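Local atomic coordinates of N-acetylglucosamine-6-phosphate deacetylase (Thermotoga maritima, PDB entry 1O12), a protein that probably removes the acetyl group from N-acetylglucosamine 6-phosphate, using one divalent metal cation per subunit. Residues 69-74 with 103-108; 154-159 with 178-183; 61-66 with 93-98. All coordinates share one frame; numbering follows the deposited sequence.

Contact 1: 69-74 with 103-108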
loop_
_atom_site.group_PDB
_atom_site.type_symbol
_atom_site.label_atom_id
_atom_site.label_comp_id
_atom_site.label_asym_id
_atom_site.label_seq_id
_atom_site.Cartn_x
_atom_site.Cartn_y
_atom_site.Cartn_z
ATOM N N ASP A 69 -16.711 30.769 -7.979
ATOM C CA ASP A 69 -15.481 30.156 -8.476
ATOM C C ASP A 69 -14.307 31.019 -8.074
ATOM O O ASP A 69 -14.450 32.202 -7.769
ATOM C CB ASP A 69 -15.400 30.095 -10.006
ATOM C CG ASP A 69 -16.729 29.894 -10.675
ATOM O OD1 ASP A 69 -16.917 28.801 -11.274
ATOM O OD2 ASP A 69 -17.575 30.832 -10.625
ATOM N N THR A 70 -13.132 30.416 -8.146
ATOM C CA THR A 70 -11.897 31.091 -7.844
ATOM C C THR A 70 -11.480 31.846 -9.122
ATOM O O THR A 70 -10.781 32.866 -9.061
ATOM C CB THR A 70 -10.837 30.042 -7.415
ATOM O OG1 THR A 70 -11.218 29.504 -6.144
ATOM C CG2 THR A 70 -9.436 30.641 -7.324
HETATM N N MSE A 71 -11.929 31.359 -10.278
HETATM C CA MSE A 71 -11.586 32.017 -11.532
HETATM C C MSE A 71 -12.221 33.412 -11.637
HETATM O O MSE A 71 -11.667 34.306 -12.279
HETATM C CB MSE A 71 -11.977 31.143 -12.738
HETATM C CG MSE A 71 -11.145 29.851 -12.889
HETATM SE SE MSE A 71 -9.173 29.971 -12.532
HETATM C CE MSE A 71 -8.501 30.279 -14.344
ATOM N N ASN A 72 -13.368 33.605 -10.989
ATOM C CA ASN A 72 -14.051 34.898 -10.997
ATOM C C ASN A 72 -13.818 35.646 -9.680
ATOM O O ASN A 72 -14.338 36.733 -9.466
ATOM C CB ASN A 72 -15.547 34.689 -11.279
ATOM C CG ASN A 72 -15.801 34.078 -12.687
ATOM O OD1 ASN A 72 -15.575 34.737 -13.723
ATOM N ND2 ASN A 72 -16.250 32.818 -12.724
ATOM N N CYS A 73 -13.024 35.034 -8.805
ATOM C CA CYS A 73 -12.633 35.591 -7.524
ATOM C C CYS A 73 -13.766 35.910 -6.600
ATOM O O CYS A 73 -13.779 36.966 -5.970
ATOM C CB CYS A 73 -11.797 36.838 -7.731
ATOM S SG CYS A 73 -10.378 36.596 -8.833
ATOM N N ASP A 74 -14.717 34.986 -6.507
ATOM C CA ASP A 74 -15.862 35.165 -5.629
ATOM C C ASP A 74 -15.487 34.695 -4.228
ATOM O O ASP A 74 -16.115 33.805 -3.673
ATOM C CB ASP A 74 -17.046 34.351 -6.150
ATOM C CG ASP A 74 -17.323 34.612 -7.615
ATOM O OD1 ASP A 74 -17.661 35.768 -7.948
ATOM O OD2 ASP A 74 -17.202 33.671 -8.436
ATOM N N LYS A 103 -1.984 36.374 -12.238
ATOM C CA LYS A 103 -1.644 37.648 -11.597
ATOM C C LYS A 103 -2.888 38.343 -11.085
ATOM O O LYS A 103 -2.862 38.920 -10.001
ATOM C CB LYS A 103 -0.918 38.595 -12.558
ATOM C CG LYS A 103 0.437 38.094 -13.087
ATOM C CD LYS A 103 1.450 39.256 -13.177
ATOM C CE LYS A 103 0.901 40.458 -13.976
ATOM N NZ LYS A 103 1.564 41.784 -13.685
ATOM N N GLU A 104 -3.972 38.274 -11.857
ATOM C CA GLU A 104 -5.230 38.902 -11.470
ATOM C C GLU A 104 -5.888 38.184 -10.289
ATOM O O GLU A 104 -6.479 38.822 -9.413
ATOM C CB GLU A 104 -6.212 38.935 -12.649
ATOM C CG GLU A 104 -7.555 39.645 -12.345
ATOM C CD GLU A 104 -8.787 38.799 -12.716
ATOM O OE1 GLU A 104 -9.937 39.194 -12.384
ATOM O OE2 GLU A 104 -8.610 37.730 -13.343
ATOM N N ILE A 105 -5.798 36.859 -10.253
ATOM C CA ILE A 105 -6.407 36.136 -9.149
ATOM C C ILE A 105 -5.594 36.367 -7.867
ATOM O O ILE A 105 -6.166 36.579 -6.793
ATOM C CB ILE A 105 -6.537 34.650 -9.485
ATOM C CG1 ILE A 105 -7.626 34.500 -10.551
ATOM C CG2 ILE A 105 -6.908 33.851 -8.229
ATOM C CD1 ILE A 105 -7.602 33.226 -11.300
ATOM N N LEU A 106 -4.262 36.358 -7.989
ATOM C CA LEU A 106 -3.419 36.608 -6.840
ATOM C C LEU A 106 -3.652 38.053 -6.351
ATOM O O LEU A 106 -3.695 38.317 -5.148
ATOM C CB LEU A 106 -1.951 36.392 -7.209
ATOM C CG LEU A 106 -1.556 34.925 -7.415
ATOM C CD1 LEU A 106 -0.103 34.842 -7.886
ATOM C CD2 LEU A 106 -1.737 34.122 -6.093
ATOM N N ARG A 107 -3.851 38.976 -7.289
ATOM C CA ARG A 107 -4.039 40.379 -6.953
ATOM C C ARG A 107 -5.343 40.652 -6.210
ATOM O O ARG A 107 -5.358 41.405 -5.231
ATOM C CB ARG A 107 -3.964 41.224 -8.232
ATOM C CG ARG A 107 -4.001 42.726 -8.039
ATOM C CD ARG A 107 -3.752 43.440 -9.378
ATOM N NE ARG A 107 -4.739 43.068 -10.402
ATOM C CZ ARG A 107 -4.451 42.463 -11.566
ATOM N NH1 ARG A 107 -3.186 42.142 -11.896
ATOM N NH2 ARG A 107 -5.448 42.168 -12.405
ATOM N N LYS A 108 -6.434 40.043 -6.661
ATOM C CA LYS A 108 -7.712 40.245 -6.005
ATOM C C LYS A 108 -7.809 39.532 -4.653
ATOM O O LYS A 108 -8.518 39.986 -3.737
ATOM C CB LYS A 108 -8.834 39.789 -6.908
ATOM C CG LYS A 108 -9.054 40.667 -8.132
ATOM C CD LYS A 108 -10.341 40.203 -8.834
ATOM C CE LYS A 108 -10.626 40.958 -10.120
ATOM N NZ LYS A 108 -12.042 40.728 -10.558
#
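Cys-73 sits at the tip of a tight loop that comes down on Ile-105 in the middle of helix 99-115, the two CA atoms 6.5 Å apart. The loop closes on itself: Asp-74 N bonds to Asp-69 O, while Asp-69 N donates to Asp-74 OD2 at 3.0 Å, almost straight (171°) and on the anti lone pair of that oxygen. Cys-73, in the left-handed backbone region, directs its side chain at the helix. Cys-73 SG drops between two residues three apart on the helix, lying 3.9 Å from Ile-105 CG1 and 3.6 Å from Lys-108 CD. Lys-108 runs extended beyond CG, laying its methylenes along the sulfur and bringing Lys-108 NZ to a salt bridge with Glu-104 OE1 (3.2 Å). Ile-105 CD1 meets the SE of Met-71, a selenomethionine, at 3.8 Å, and Ile-105 CG1 rests on the carbonyl oxygen Thr-70 O at 3.9 Å. Thr-70 crosses Ile-105 at about a right angle, methyl to methyl; its OG1 bonds to His-63 O. This is a largely apolar loop-on-helix contact in the TIM-barrel fold of the amidohydrolases, where the loop leading into helix 75-83 leans on the following barrel helix, 99-115.

Contact 2: 154-159 with 178-183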
loop_
_atom_site.group_PDB
_atom_site.type_symbol
_atom_site.label_atom_id
_atom_site.label_comp_id
_atom_site.label_asym_id
_atom_site.label_seq_id
_atom_site.Cartn_x
_atom_site.Cartn_y
_atom_site.Cartn_z
ATOM N N GLU A 154 6.352 36.023 -10.733
ATOM C CA GLU A 154 5.014 36.508 -10.433
ATOM C C GLU A 154 4.334 35.682 -9.329
ATOM O O GLU A 154 3.235 36.013 -8.899
ATOM C CB GLU A 154 4.140 36.475 -11.687
ATOM C CG GLU A 154 4.610 37.365 -12.815
ATOM C CD GLU A 154 4.654 38.820 -12.422
ATOM O OE1 GLU A 154 5.621 39.488 -12.818
ATOM O OE2 GLU A 154 3.725 39.306 -11.731
ATOM N N ILE A 155 4.985 34.626 -8.851
ATOM C CA ILE A 155 4.384 33.773 -7.827
ATOM C C ILE A 155 4.902 34.082 -6.436
ATOM O O ILE A 155 6.062 33.814 -6.123
ATOM C CB ILE A 155 4.647 32.286 -8.115
ATOM C CG1 ILE A 155 4.113 31.923 -9.503
ATOM C CG2 ILE A 155 4.011 31.441 -7.055
ATOM C CD1 ILE A 155 4.438 30.476 -9.956
ATOM N N ASP A 156 4.020 34.616 -5.600
ATOM C CA ASP A 156 4.376 34.981 -4.242
ATOM C C ASP A 156 3.067 35.240 -3.482
ATOM O O ASP A 156 1.972 35.022 -4.014
ATOM C CB ASP A 156 5.248 36.256 -4.275
ATOM C CG ASP A 156 6.054 36.473 -2.981
ATOM O OD1 ASP A 156 6.979 37.328 -3.007
ATOM O OD2 ASP A 156 5.770 35.807 -1.950
ATOM N N SER A 157 3.176 35.720 -2.246
ATOM C CA SER A 157 1.987 35.988 -1.449
ATOM C C SER A 157 1.067 36.754 -2.368
ATOM O O SER A 157 1.510 37.673 -3.053
ATOM C CB SER A 157 2.355 36.817 -0.214
ATOM O OG SER A 157 1.384 36.662 0.803
ATOM N N PRO A 158 -0.236 36.437 -2.358
ATOM C CA PRO A 158 -0.871 35.413 -1.522
ATOM C C PRO A 158 -0.909 33.940 -1.985
ATOM O O PRO A 158 -1.793 33.192 -1.586
ATOM C CB PRO A 158 -2.267 35.986 -1.301
ATOM C CG PRO A 158 -2.569 36.584 -2.625
ATOM C CD PRO A 158 -1.255 37.276 -3.014
ATOM N N ALA A 159 0.023 33.521 -2.826
ATOM C CA ALA A 159 0.040 32.110 -3.198
ATOM C C ALA A 159 0.474 31.401 -1.910
ATOM O O ALA A 159 1.339 31.905 -1.184
ATOM C CB ALA A 159 1.058 31.855 -4.302
ATOM N N VAL A 178 9.448 27.725 -1.942
ATOM C CA VAL A 178 9.241 27.371 -0.551
ATOM C C VAL A 178 9.668 28.463 0.420
ATOM O O VAL A 178 9.027 28.658 1.459
ATOM C CB VAL A 178 9.945 26.051 -0.210
ATOM C CG1 VAL A 178 9.754 25.700 1.278
ATOM C CG2 VAL A 178 9.362 24.941 -1.083
ATOM N N LYS A 179 10.726 29.194 0.087
ATOM C CA LYS A 179 11.198 30.259 0.976
ATOM C C LYS A 179 10.208 31.418 0.975
ATOM O O LYS A 179 10.339 32.331 1.773
ATOM C CB LYS A 179 12.597 30.764 0.555
ATOM C CG LYS A 179 12.604 31.519 -0.781
ATOM C CD LYS A 179 14.001 31.722 -1.409
ATOM C CE LYS A 179 13.860 32.381 -2.820
ATOM N NZ LYS A 179 15.132 32.472 -3.645
ATOM N N ARG A 180 9.211 31.373 0.089
ATOM C CA ARG A 180 8.204 32.432 0.008
ATOM C C ARG A 180 6.904 32.070 0.736
ATOM O O ARG A 180 5.845 32.688 0.503
ATOM C CB ARG A 180 7.898 32.764 -1.449
ATOM C CG ARG A 180 9.127 33.031 -2.257
ATOM C CD ARG A 180 8.792 33.331 -3.699
ATOM N NE ARG A 180 10.002 33.227 -4.499
ATOM C CZ ARG A 180 10.084 33.543 -5.784
ATOM N NH1 ARG A 180 9.017 33.991 -6.433
ATOM N NH2 ARG A 180 11.243 33.408 -6.409
ATOM N N ASP A 181 7.000 31.079 1.626
ATOM C CA ASP A 181 5.846 30.633 2.412
ATOM C C ASP A 181 4.828 29.959 1.492
ATOM O O ASP A 181 3.624 30.148 1.625
ATOM C CB ASP A 181 5.202 31.824 3.141
ATOM C CG ASP A 181 4.411 31.405 4.385
ATOM O OD1 ASP A 181 3.643 32.247 4.926
ATOM O OD2 ASP A 181 4.557 30.239 4.833
ATOM N N ILE A 182 5.343 29.204 0.529
ATOM C CA ILE A 182 4.512 28.457 -0.403
ATOM C C ILE A 182 4.833 26.955 -0.251
ATOM O O ILE A 182 6.000 26.567 -0.279
ATOM C CB ILE A 182 4.774 28.902 -1.862
ATOM C CG1 ILE A 182 4.448 30.392 -2.016
ATOM C CG2 ILE A 182 3.963 28.043 -2.821
ATOM C CD1 ILE A 182 4.618 30.925 -3.434
ATOM N N VAL A 183 3.801 26.134 -0.048
ATOM C CA VAL A 183 3.987 24.696 0.094
ATOM C C VAL A 183 3.905 24.036 -1.293
ATOM O O VAL A 183 2.958 24.286 -2.041
ATOM C CB VAL A 183 2.877 24.047 1.006
ATOM C CG1 VAL A 183 3.012 22.513 0.986
ATOM C CG2 VAL A 183 2.968 24.566 2.453
HETATM O O HOH W 1 3.241 33.516 0.474
#
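Two polar links join Arg-180 to the loop 154-159. From the side chain, Arg-180 NH1 donates to Ile-155 O at 3.0 Å; the bond is bent (144° at the hydrogen), with the donor tilted 22° from the carbonyl plane. The arginine chain runs extended from CG to NE, which carries the guanidinium along the loop, and NH1 also bonds to Leu-152 O at the end of helix 149-152. From the backbone, Arg-180 O accepts a hydrogen bond from a water at 2.7 Å, and the same water also donates to Ala-159 O. A methionine in place of Arg-180 would probably leave the carbonyls of Ile-155 and Leu-152 without this shared donor. Asp-156, by contrast, makes no salt bridge with the arginine: Asp-156 OD2 meets Arg-180 CB at 3.7 Å and accepts the backbone N-H of Ser-157. The apolar part is centred on Ile-182 CD1, which touches Ile-155 CG2 at 3.7 Å and Ala-159 CB at 3.8 Å; the two isoleucines cross at about a right angle. Ala-159 and Ile-155 lean on Leu-126 of strand 121-127, and Ala-159 also on Leu-106 of helix 99-115, just where the parallel strands 159-164 and 183-186 begin.

Contact 3: 61-66 with 93-98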
loop_
_atom_site.group_PDB
_atom_site.type_symbol
_atom_site.label_atom_id
_atom_site.label_comp_id
_atom_site.label_asym_id
_atom_site.label_seq_id
_atom_site.Cartn_x
_atom_site.Cartn_y
_atom_site.Cartn_z
ATOM N N HIS A 61 -7.828 22.748 -0.804
ATOM C CA HIS A 61 -8.070 22.448 -2.207
ATOM C C HIS A 61 -9.542 22.503 -2.578
ATOM O O HIS A 61 -10.237 21.494 -2.489
ATOM C CB HIS A 61 -7.516 21.052 -2.527
ATOM C CG HIS A 61 -7.353 20.790 -3.986
ATOM N ND1 HIS A 61 -6.605 19.743 -4.475
ATOM C CD2 HIS A 61 -7.841 21.439 -5.071
ATOM C CE1 HIS A 61 -6.635 19.755 -5.796
ATOM N NE2 HIS A 61 -7.377 20.775 -6.182
ATOM N N ILE A 62 -10.011 23.681 -2.987
ATOM C CA ILE A 62 -11.398 23.877 -3.416
ATOM C C ILE A 62 -11.426 24.984 -4.484
ATOM O O ILE A 62 -10.923 26.081 -4.251
ATOM C CB ILE A 62 -12.338 24.265 -2.217
ATOM C CG1 ILE A 62 -13.711 24.710 -2.737
ATOM C CG2 ILE A 62 -11.719 25.347 -1.372
ATOM C CD1 ILE A 62 -14.723 25.010 -1.626
ATOM N N HIS A 63 -12.036 24.690 -5.632
ATOM C CA HIS A 63 -12.130 25.629 -6.756
ATOM C C HIS A 63 -13.273 26.637 -6.627
ATOM O O HIS A 63 -13.112 27.823 -6.883
ATOM C CB HIS A 63 -12.312 24.831 -8.061
ATOM C CG HIS A 63 -11.260 23.792 -8.272
ATOM N ND1 HIS A 63 -10.010 24.096 -8.758
ATOM C CD2 HIS A 63 -11.225 22.476 -7.946
ATOM C CE1 HIS A 63 -9.248 23.016 -8.721
ATOM N NE2 HIS A 63 -9.960 22.019 -8.229
ATOM N N GLY A 64 -14.438 26.130 -6.233
ATOM C CA GLY A 64 -15.617 26.951 -6.105
ATOM C C GLY A 64 -16.667 26.096 -5.442
ATOM O O GLY A 64 -16.412 24.920 -5.146
ATOM N N VAL A 65 -17.835 26.683 -5.188
ATOM C CA VAL A 65 -18.925 25.970 -4.541
ATOM C C VAL A 65 -20.175 26.864 -4.615
ATOM O O VAL A 65 -20.056 28.085 -4.566
ATOM C CB VAL A 65 -18.543 25.629 -3.050
ATOM C CG1 VAL A 65 -18.258 26.907 -2.264
ATOM C CG2 VAL A 65 -19.658 24.849 -2.382
ATOM N N VAL A 66 -21.358 26.254 -4.755
ATOM C CA VAL A 66 -22.655 26.965 -4.846
ATOM C C VAL A 66 -22.679 28.207 -5.766
ATOM O O VAL A 66 -23.224 29.262 -5.414
ATOM C CB VAL A 66 -23.194 27.366 -3.419
ATOM C CG1 VAL A 66 -23.683 26.141 -2.665
ATOM C CG2 VAL A 66 -22.098 28.036 -2.606
ATOM N N THR A 93 -8.474 27.584 -4.940
ATOM C CA THR A 93 -7.605 26.870 -5.858
ATOM C C THR A 93 -7.889 27.159 -7.308
ATOM O O THR A 93 -9.035 27.176 -7.739
ATOM C CB THR A 93 -7.733 25.347 -5.590
ATOM O OG1 THR A 93 -7.722 25.137 -4.169
ATOM C CG2 THR A 93 -6.583 24.559 -6.229
ATOM N N THR A 94 -6.831 27.370 -8.069
ATOM C CA THR A 94 -6.972 27.659 -9.486
ATOM C C THR A 94 -6.801 26.387 -10.297
ATOM O O THR A 94 -6.550 25.308 -9.755
ATOM C CB THR A 94 -5.879 28.626 -9.929
ATOM O OG1 THR A 94 -4.595 28.037 -9.658
ATOM C CG2 THR A 94 -5.987 29.945 -9.165
ATOM N N VAL A 95 -6.966 26.512 -11.607
ATOM C CA VAL A 95 -6.720 25.393 -12.506
ATOM C C VAL A 95 -5.671 25.948 -13.483
ATOM O O VAL A 95 -5.292 27.106 -13.359
ATOM C CB VAL A 95 -7.995 24.959 -13.253
ATOM C CG1 VAL A 95 -8.933 24.277 -12.290
ATOM C CG2 VAL A 95 -8.671 26.155 -13.890
ATOM N N SER A 96 -5.174 25.142 -14.419
ATOM C CA SER A 96 -4.196 25.651 -15.381
ATOM C C SER A 96 -4.804 26.842 -16.132
ATOM O O SER A 96 -5.971 26.816 -16.555
ATOM C CB SER A 96 -3.788 24.566 -16.371
ATOM O OG SER A 96 -3.036 23.565 -15.712
ATOM N N THR A 97 -4.005 27.892 -16.283
ATOM C CA THR A 97 -4.492 29.085 -16.942
ATOM C C THR A 97 -3.348 29.995 -17.398
ATOM O O THR A 97 -2.181 29.601 -17.378
ATOM C CB THR A 97 -5.465 29.833 -15.976
ATOM O OG1 THR A 97 -6.247 30.776 -16.723
ATOM C CG2 THR A 97 -4.683 30.534 -14.831
ATOM N N SER A 98 -3.685 31.211 -17.807
ATOM C CA SER A 98 -2.666 32.156 -18.275
ATOM C C SER A 98 -1.932 32.890 -17.153
ATOM O O SER A 98 -2.473 33.074 -16.071
ATOM C CB SER A 98 -3.304 33.189 -19.224
ATOM O OG SER A 98 -4.452 33.810 -18.660
#
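Strand 61-65 meets the end of strand 87-93 at His-63 and Thr-93, whose CA atoms lie 4.8 Å apart, and Thr-93 N donates to Ile-62 O at 3.0 Å (163°). Thr-93 adds a second tie through its side chain: Thr-93 OG1, beside its own backbone N (chi1 -44°), accepts the N-H of Ile-62, with N and OG1 3.0 Å apart, and bonds to Leu-91 O as well. That same torsion sends Thr-93 CG2 to within 3.6 Å of His-61 CD2. The His-63 imidazole stands beside the chain from Thr-93 to Val-95: His-63 ND1 makes a weak bond to Thr-93 O (3.4 Å), Thr-94 O stands at the ring edge, in plane, 3.7 Å from His-63 CE1, and Val-95 CG1 packs 3.7 Å from His-63 ND1. The two imidazoles are neighbours, with His-63 CE1 at the edge of the His-61 ring. Both are fixed from outside: His-61 bonds to Glu-237 and to Glu-127, the latter an iron ligand together with His-188 and His-209, while His-63 NE2 bonds to Asp-267, the predicted proton donor/acceptor. This is the His-X-His motif of the amidohydrolase superfamily. Neither histidine is an iron ligand here: His-61 is second shell through Glu-127, and His-63 holds Asp-267.

How the contacts relate
Contacts 1 and 3 alternate along the chain, 61-66, 69-74, 93-98, 103-108, and contact 2 follows both. Contacts 1 and 3 lie close, their centres 9 Å apart, because each joins the first part of the barrel to the strand 87-93 and helix 99-115 unit: contact 3 at the buried site beside the iron, contact 1 farther out. Contact 2 is about 16 Å from contact 1 and 17 Å from contact 3 between centres. On its other side the helix meets 154-159, Leu-106 O lying against Pro-158 CG and Leu-106 CD1 near Glu-154 O. Helix 99-115 thus lies between the loop 69-74, whose Met-71 side chain is about 12 Å from the iron, and the loop leading into strand 159-164.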